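Local coordinates for protein CurD (Moorea producens 3L, PDB 5KP7) that probably acts as a hydroxymethylglutaryl-CoA synthase of the thiolase-like superfamily and binds 4'-phosphopantetheine, at residues 211-223 with 246-259. The protein carries 3 engineered substitutions. Numbering follows the deposited sequence.
Sequences DVGCNGYYGYEVM and DCCENAYRHYQNRV. With SO4 (sulfate ion), chain D.
With CG of Y218 anti to the backbone N (chi1 -171°), its ring stands against the 246-258 part of helix 237-258 and receives N250 CB over the centre of one face, a CH-pi contact of 3.4 Å from CB to the ring centroid. The N250 amide lies stacked on the same ring, its plane 17° from the ring plane, while ND2 donates to D246 O within the helix. C247 SG meets the Y218 ring at its edge, 3.9 Å from CD2, and also touches Y220 CE1. Without the Y218 ring, as with an alanine here, N250 CB and its amide would probably lose the flat surface they lie on, with a gap left beside C247 SG. H254 turns its CG away from the backbone N, which brings ND1 to Y217 N; that N donates to it at 3.0 Å, in the imidazole plane, and the imidazole edge points at the face of the Y217 ring (planes at 77°). R258 NH1 donates to N215 O at 3.0 Å from above the carbonyl plane and weakly to Y217 OH. G216 brings the backbones closest, its CA 3.5 Å from A251 O in a CA-H...O contact; a CB would clash there. Beyond it, C214 CB rests 3.6 Å from Y255 CE2 and also touches V259 CG2, while Y255 OH hydrogen-bonds to S360 OG and donates to O1 of a sulfate, probably from the crystallisation liquor. Segments 246-258 and 214-219 run roughly antiparallel, but obliquely; they join helix 237-258 to strand 208-219 of the mixed sheet, consistent with the layered alpha/beta architecture of the thiolase-like superfamily.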
loop_
_atom_site.group_PDB
_atom_site.type_symbol
_atom_site.label_atom_id
_atom_site.label_comp_id
_atom_site.label_asym_id
_atom_site.label_seq_id
_atom_site.Cartn_x
_atom_site.Cartn_y
_atom_site.Cartn_z
ATOM N N ASP A 211 9.207 -10.964 -15.053
ATOM C CA ASP A 211 8.640 -11.896 -16.028
ATOM C C ASP A 211 7.963 -11.094 -17.133
ATOM O O ASP A 211 6.838 -10.615 -16.962
ATOM C CB ASP A 211 7.637 -12.851 -15.359
ATOM C CG ASP A 211 8.290 -13.822 -14.356
ATOM O OD1 ASP A 211 9.408 -14.355 -14.608
ATOM O OD2 ASP A 211 7.647 -14.108 -13.306
ATOM N N VAL A 212 8.659 -10.905 -18.255
ATOM C CA VAL A 212 8.236 -9.941 -19.284
ATOM C C VAL A 212 6.923 -10.403 -19.947
ATOM O O VAL A 212 6.788 -11.567 -20.344
ATOM C CB VAL A 212 9.360 -9.738 -20.334
ATOM C CG1 VAL A 212 8.881 -8.921 -21.537
ATOM C CG2 VAL A 212 10.578 -9.088 -19.675
ATOM N N GLY A 213 5.952 -9.485 -20.026
ATOM C CA GLY A 213 4.655 -9.782 -20.623
ATOM C C GLY A 213 3.717 -10.632 -19.773
ATOM O O GLY A 213 2.624 -10.969 -20.222
ATOM N N CYS A 214 4.109 -10.969 -18.548
ATOM C CA CYS A 214 3.267 -11.738 -17.653
ATOM C C CYS A 214 2.527 -10.717 -16.820
ATOM O O CYS A 214 2.955 -10.375 -15.708
ATOM C CB CYS A 214 4.113 -12.689 -16.818
ATOM S SG CYS A 214 5.025 -13.863 -17.869
ATOM N N ASN A 215 1.433 -10.189 -17.381
ATOM C CA ASN A 215 0.674 -9.128 -16.731
ATOM C C ASN A 215 -0.790 -9.320 -16.974
ATOM O O ASN A 215 -1.189 -9.597 -18.103
ATOM C CB ASN A 215 1.021 -7.745 -17.276
ATOM C CG ASN A 215 2.488 -7.396 -17.125
ATOM O OD1 ASN A 215 2.880 -6.645 -16.177
ATOM N ND2 ASN A 215 3.296 -7.912 -17.986
ATOM N N GLY A 216 -1.588 -9.185 -15.928
ATOM C CA GLY A 216 -3.027 -9.054 -16.066
ATOM C C GLY A 216 -3.482 -7.781 -15.378
ATOM O O GLY A 216 -2.921 -7.394 -14.364
ATOM N N TYR A 217 -4.483 -7.094 -15.923
ATOM C CA TYR A 217 -4.911 -5.833 -15.329
ATOM C C TYR A 217 -6.397 -5.644 -15.536
ATOM O O TYR A 217 -7.009 -6.242 -16.438
ATOM C CB TYR A 217 -4.073 -4.637 -15.831
ATOM C CG TYR A 217 -3.586 -4.766 -17.245
ATOM C CD1 TYR A 217 -4.446 -4.550 -18.309
ATOM C CD2 TYR A 217 -2.245 -5.046 -17.529
ATOM C CE1 TYR A 217 -4.006 -4.667 -19.620
ATOM C CE2 TYR A 217 -1.796 -5.144 -18.829
ATOM C CZ TYR A 217 -2.678 -4.959 -19.868
ATOM O OH TYR A 217 -2.239 -5.059 -21.182
ATOM N N TYR A 218 -6.993 -4.888 -14.620
ATOM C CA TYR A 218 -8.451 -4.808 -14.547
ATOM C C TYR A 218 -8.834 -3.535 -13.801
ATOM O O TYR A 218 -8.340 -3.249 -12.711
ATOM C CB TYR A 218 -8.983 -6.055 -13.827
ATOM C CG TYR A 218 -10.471 -6.236 -13.857
ATOM C CD1 TYR A 218 -11.106 -6.788 -14.967
ATOM C CD2 TYR A 218 -11.252 -5.879 -12.760
ATOM C CE1 TYR A 218 -12.487 -6.959 -14.986
ATOM C CE2 TYR A 218 -12.618 -6.083 -12.766
ATOM C CZ TYR A 218 -13.224 -6.609 -13.867
ATOM O OH TYR A 218 -14.596 -6.814 -13.830
ATOM N N GLY A 219 -9.763 -2.773 -14.367
ATOM C CA GLY A 219 -10.201 -1.564 -13.725
ATOM C C GLY A 219 -11.520 -1.090 -14.316
ATOM O O GLY A 219 -11.950 -1.546 -15.389
ATOM N N TYR A 220 -12.149 -0.183 -13.584
ATOM C CA TYR A 220 -13.454 0.357 -13.912
ATOM C C TYR A 220 -13.693 1.539 -12.979
ATOM O O TYR A 220 -13.067 1.623 -11.913
ATOM C CB TYR A 220 -14.561 -0.699 -13.767
ATOM C CG TYR A 220 -14.513 -1.388 -12.429
ATOM C CD1 TYR A 220 -13.717 -2.494 -12.246
ATOM C CD2 TYR A 220 -15.236 -0.901 -11.334
ATOM C CE1 TYR A 220 -13.612 -3.102 -11.008
ATOM C CE2 TYR A 220 -15.133 -1.518 -10.079
ATOM C CZ TYR A 220 -14.322 -2.608 -9.933
ATOM O OH TYR A 220 -14.190 -3.304 -8.716
ATOM N N GLU A 221 -14.587 2.449 -13.377
ATOM C CA GLU A 221 -14.884 3.589 -12.517
ATOM C C GLU A 221 -15.776 3.164 -11.329
ATOM O O GLU A 221 -16.849 2.568 -11.514
ATOM C CB GLU A 221 -15.547 4.718 -13.299
ATOM C CG GLU A 221 -15.525 6.056 -12.592
ATOM C CD GLU A 221 -16.614 6.219 -11.554
ATOM O OE1 GLU A 221 -17.806 6.041 -11.901
ATOM O OE2 GLU A 221 -16.300 6.555 -10.398
ATOM N N VAL A 222 -15.313 3.468 -10.127
ATOM C CA VAL A 222 -16.047 3.161 -8.879
ATOM C C VAL A 222 -15.686 4.210 -7.821
ATOM O O VAL A 222 -14.526 4.626 -7.738
ATOM C CB VAL A 222 -15.742 1.730 -8.405
ATOM C CG1 VAL A 222 -14.262 1.519 -8.147
ATOM C CG2 VAL A 222 -16.570 1.334 -7.162
ATOM N N MET A 223 -16.667 4.625 -7.027
ATOM C CA MET A 223 -16.408 5.617 -5.973
ATOM C C MET A 223 -16.110 4.970 -4.637
ATOM O O MET A 223 -16.767 5.261 -3.626
ATOM C CB MET A 223 -17.613 6.572 -5.871
ATOM C CG MET A 223 -17.731 7.462 -7.086
ATOM S SD MET A 223 -16.395 8.617 -7.333
ATOM C CE MET A 223 -16.484 9.642 -5.865
ATOM N N ASP A 246 -12.765 -8.124 -5.898
ATOM C CA ASP A 246 -13.144 -8.296 -7.304
ATOM C C ASP A 246 -11.921 -8.152 -8.230
ATOM O O ASP A 246 -11.736 -8.940 -9.129
ATOM C CB ASP A 246 -14.228 -7.327 -7.748
ATOM C CG ASP A 246 -15.623 -7.670 -7.245
ATOM O OD1 ASP A 246 -15.885 -8.846 -6.860
ATOM O OD2 ASP A 246 -16.493 -6.755 -7.303
ATOM N N CYS A 247 -11.101 -7.143 -8.004
ATOM C CA CYS A 247 -9.942 -6.896 -8.848
ATOM C C CYS A 247 -8.856 -7.953 -8.655
ATOM O O CYS A 247 -8.182 -8.345 -9.603
ATOM C CB CYS A 247 -9.384 -5.510 -8.591
ATOM S SG CYS A 247 -10.401 -4.188 -9.317
ATOM N N CYS A 248 -8.695 -8.417 -7.427
ATOM C CA CYS A 248 -7.707 -9.446 -7.135
ATOM C C CYS A 248 -8.026 -10.687 -7.981
ATOM O O CYS A 248 -7.126 -11.232 -8.650
ATOM C CB CYS A 248 -7.678 -9.729 -5.635
ATOM S SG CYS A 248 -6.292 -10.752 -5.083
ATOM N N GLU A 249 -9.308 -11.078 -8.017
ATOM C CA GLU A 249 -9.765 -12.199 -8.854
ATOM C C GLU A 249 -9.564 -11.947 -10.351
ATOM O O GLU A 249 -9.026 -12.809 -11.066
ATOM C CB GLU A 249 -11.244 -12.496 -8.562
ATOM C CG GLU A 249 -11.914 -13.420 -9.572
ATOM C CD GLU A 249 -13.317 -13.885 -9.190
ATOM O OE1 GLU A 249 -13.876 -13.490 -8.141
ATOM O OE2 GLU A 249 -13.878 -14.703 -9.980
ATOM N N ASN A 250 -10.039 -10.792 -10.823
ATOM C CA ASN A 250 -10.098 -10.542 -12.272
ATOM C C ASN A 250 -8.743 -10.182 -12.875
ATOM O O ASN A 250 -8.449 -10.600 -13.985
ATOM C CB ASN A 250 -11.163 -9.489 -12.628
ATOM C CG ASN A 250 -12.570 -10.033 -12.580
ATOM O OD1 ASN A 250 -12.964 -10.805 -13.440
ATOM N ND2 ASN A 250 -13.341 -9.629 -11.595
ATOM N N ALA A 251 -7.913 -9.436 -12.163
ATOM C CA ALA A 251 -6.550 -9.193 -12.653
ATOM C C ALA A 251 -5.729 -10.488 -12.765
ATOM O O ALA A 251 -5.007 -10.717 -13.744
ATOM C CB ALA A 251 -5.847 -8.162 -11.786
ATOM N N TYR A 252 -5.842 -11.330 -11.753
ATOM C CA TYR A 252 -5.168 -12.624 -11.787
ATOM C C TYR A 252 -5.706 -13.498 -12.930
ATOM O O TYR A 252 -4.922 -14.153 -13.610
ATOM C CB TYR A 252 -5.233 -13.367 -10.446
ATOM C CG TYR A 252 -4.483 -14.684 -10.520
ATOM C CD1 TYR A 252 -3.086 -14.701 -10.546
ATOM C CD2 TYR A 252 -5.159 -15.903 -10.632
ATOM C CE1 TYR A 252 -2.383 -15.877 -10.688
ATOM C CE2 TYR A 252 -4.455 -17.079 -10.763
ATOM C CZ TYR A 252 -3.073 -17.057 -10.786
ATOM O OH TYR A 252 -2.391 -18.262 -10.894
ATOM N N ARG A 253 -7.019 -13.482 -13.164
ATOM C CA ARG A 253 -7.596 -14.266 -14.276
ATOM C C ARG A 253 -6.984 -13.831 -15.598
ATOM O O ARG A 253 -6.669 -14.662 -16.436
ATOM C CB ARG A 253 -9.117 -14.139 -14.339
ATOM C CG ARG A 253 -9.706 -14.897 -15.537
ATOM C CD ARG A 253 -11.215 -15.088 -15.507
ATOM N NE ARG A 253 -11.645 -15.758 -14.276
ATOM C CZ ARG A 253 -12.370 -15.201 -13.296
ATOM N NH1 ARG A 253 -12.805 -13.948 -13.364
ATOM N NH2 ARG A 253 -12.686 -15.930 -12.233
ATOM N N HIS A 254 -6.815 -12.518 -15.779
ATOM C CA HIS A 254 -6.221 -11.979 -17.003
ATOM C C HIS A 254 -4.774 -12.470 -17.161
ATOM O O HIS A 254 -4.356 -12.898 -18.248
ATOM C CB HIS A 254 -6.327 -10.446 -16.992
ATOM C CG HIS A 254 -6.009 -9.794 -18.296
ATOM N ND1 HIS A 254 -5.404 -8.559 -18.384
ATOM C CD2 HIS A 254 -6.199 -10.204 -19.570
ATOM C CE1 HIS A 254 -5.262 -8.220 -19.646
ATOM N NE2 HIS A 254 -5.734 -9.210 -20.393
ATOM N N TYR A 255 -4.025 -12.467 -16.060
ATOM C CA TYR A 255 -2.665 -12.999 -16.076
ATOM C C TYR A 255 -2.681 -14.503 -16.443
ATOM O O TYR A 255 -1.898 -14.953 -17.291
ATOM C CB TYR A 255 -2.026 -12.746 -14.720
ATOM C CG TYR A 255 -0.643 -13.300 -14.489
ATOM C CD1 TYR A 255 -0.457 -14.654 -14.235
ATOM C CD2 TYR A 255 0.477 -12.453 -14.426
ATOM C CE1 TYR A 255 0.806 -15.171 -13.978
ATOM C CE2 TYR A 255 1.737 -12.954 -14.158
ATOM C CZ TYR A 255 1.902 -14.319 -13.928
ATOM O OH TYR A 255 3.155 -14.842 -13.657
ATOM N N GLN A 256 -3.579 -15.246 -15.814
ATOM C CA GLN A 256 -3.712 -16.694 -16.058
ATOM C C GLN A 256 -4.024 -16.985 -17.526
ATOM O O GLN A 256 -3.463 -17.936 -18.117
ATOM C CB GLN A 256 -4.773 -17.272 -15.113
ATOM C CG GLN A 256 -4.969 -18.767 -15.191
ATOM C CD GLN A 256 -6.204 -19.210 -14.432
ATOM O OE1 GLN A 256 -6.193 -19.356 -13.211
ATOM N NE2 GLN A 256 -7.300 -19.390 -15.169
ATOM N N ASN A 257 -4.885 -16.161 -18.121
ATOM C CA ASN A 257 -5.186 -16.256 -19.549
ATOM C C ASN A 257 -3.962 -16.052 -20.438
ATOM O O ASN A 257 -3.855 -16.687 -21.484
ATOM C CB ASN A 257 -6.317 -15.287 -19.957
ATOM C CG ASN A 257 -7.671 -15.677 -19.376
ATOM O OD1 ASN A 257 -7.883 -16.798 -18.907
ATOM N ND2 ASN A 257 -8.595 -14.745 -19.413
ATOM N N ARG A 258 -3.025 -15.232 -19.992
ATOM C CA ARG A 258 -1.804 -14.947 -20.730
ATOM C C ARG A 258 -0.617 -15.837 -20.422
ATOM O O ARG A 258 0.293 -15.894 -21.225
ATOM C CB ARG A 258 -1.393 -13.509 -20.491
ATOM C CG ARG A 258 -2.378 -12.563 -21.126
ATOM C CD ARG A 258 -2.124 -11.142 -20.757
ATOM N NE ARG A 258 -2.636 -10.255 -21.799
ATOM C CZ ARG A 258 -2.583 -8.927 -21.743
ATOM N NH1 ARG A 258 -2.089 -8.321 -20.667
ATOM N NH2 ARG A 258 -3.044 -8.209 -22.766
ATOM N N VAL A 259 -0.624 -16.525 -19.289
ATOM C CA VAL A 259 0.510 -17.337 -18.849
ATOM C C VAL A 259 0.016 -18.790 -18.697
ATOM O O VAL A 259 -0.440 -19.219 -17.643
ATOM C CB VAL A 259 1.120 -16.784 -17.538
ATOM C CG1 VAL A 259 2.405 -17.519 -17.181
ATOM C CG2 VAL A 259 1.412 -15.307 -17.660
HETATM S S SO4 D . 5.562 -18.301 -14.604
HETATM O O1 SO4 D . 4.549 -17.431 -13.965
HETATM O O2 SO4 D . 6.591 -17.469 -15.277
HETATM O O3 SO4 D . 4.910 -19.175 -15.604
HETATM O O4 SO4 D . 6.189 -19.149 -13.567
HETATM O O HOH W 1 -16.182 -5.159 -9.292
#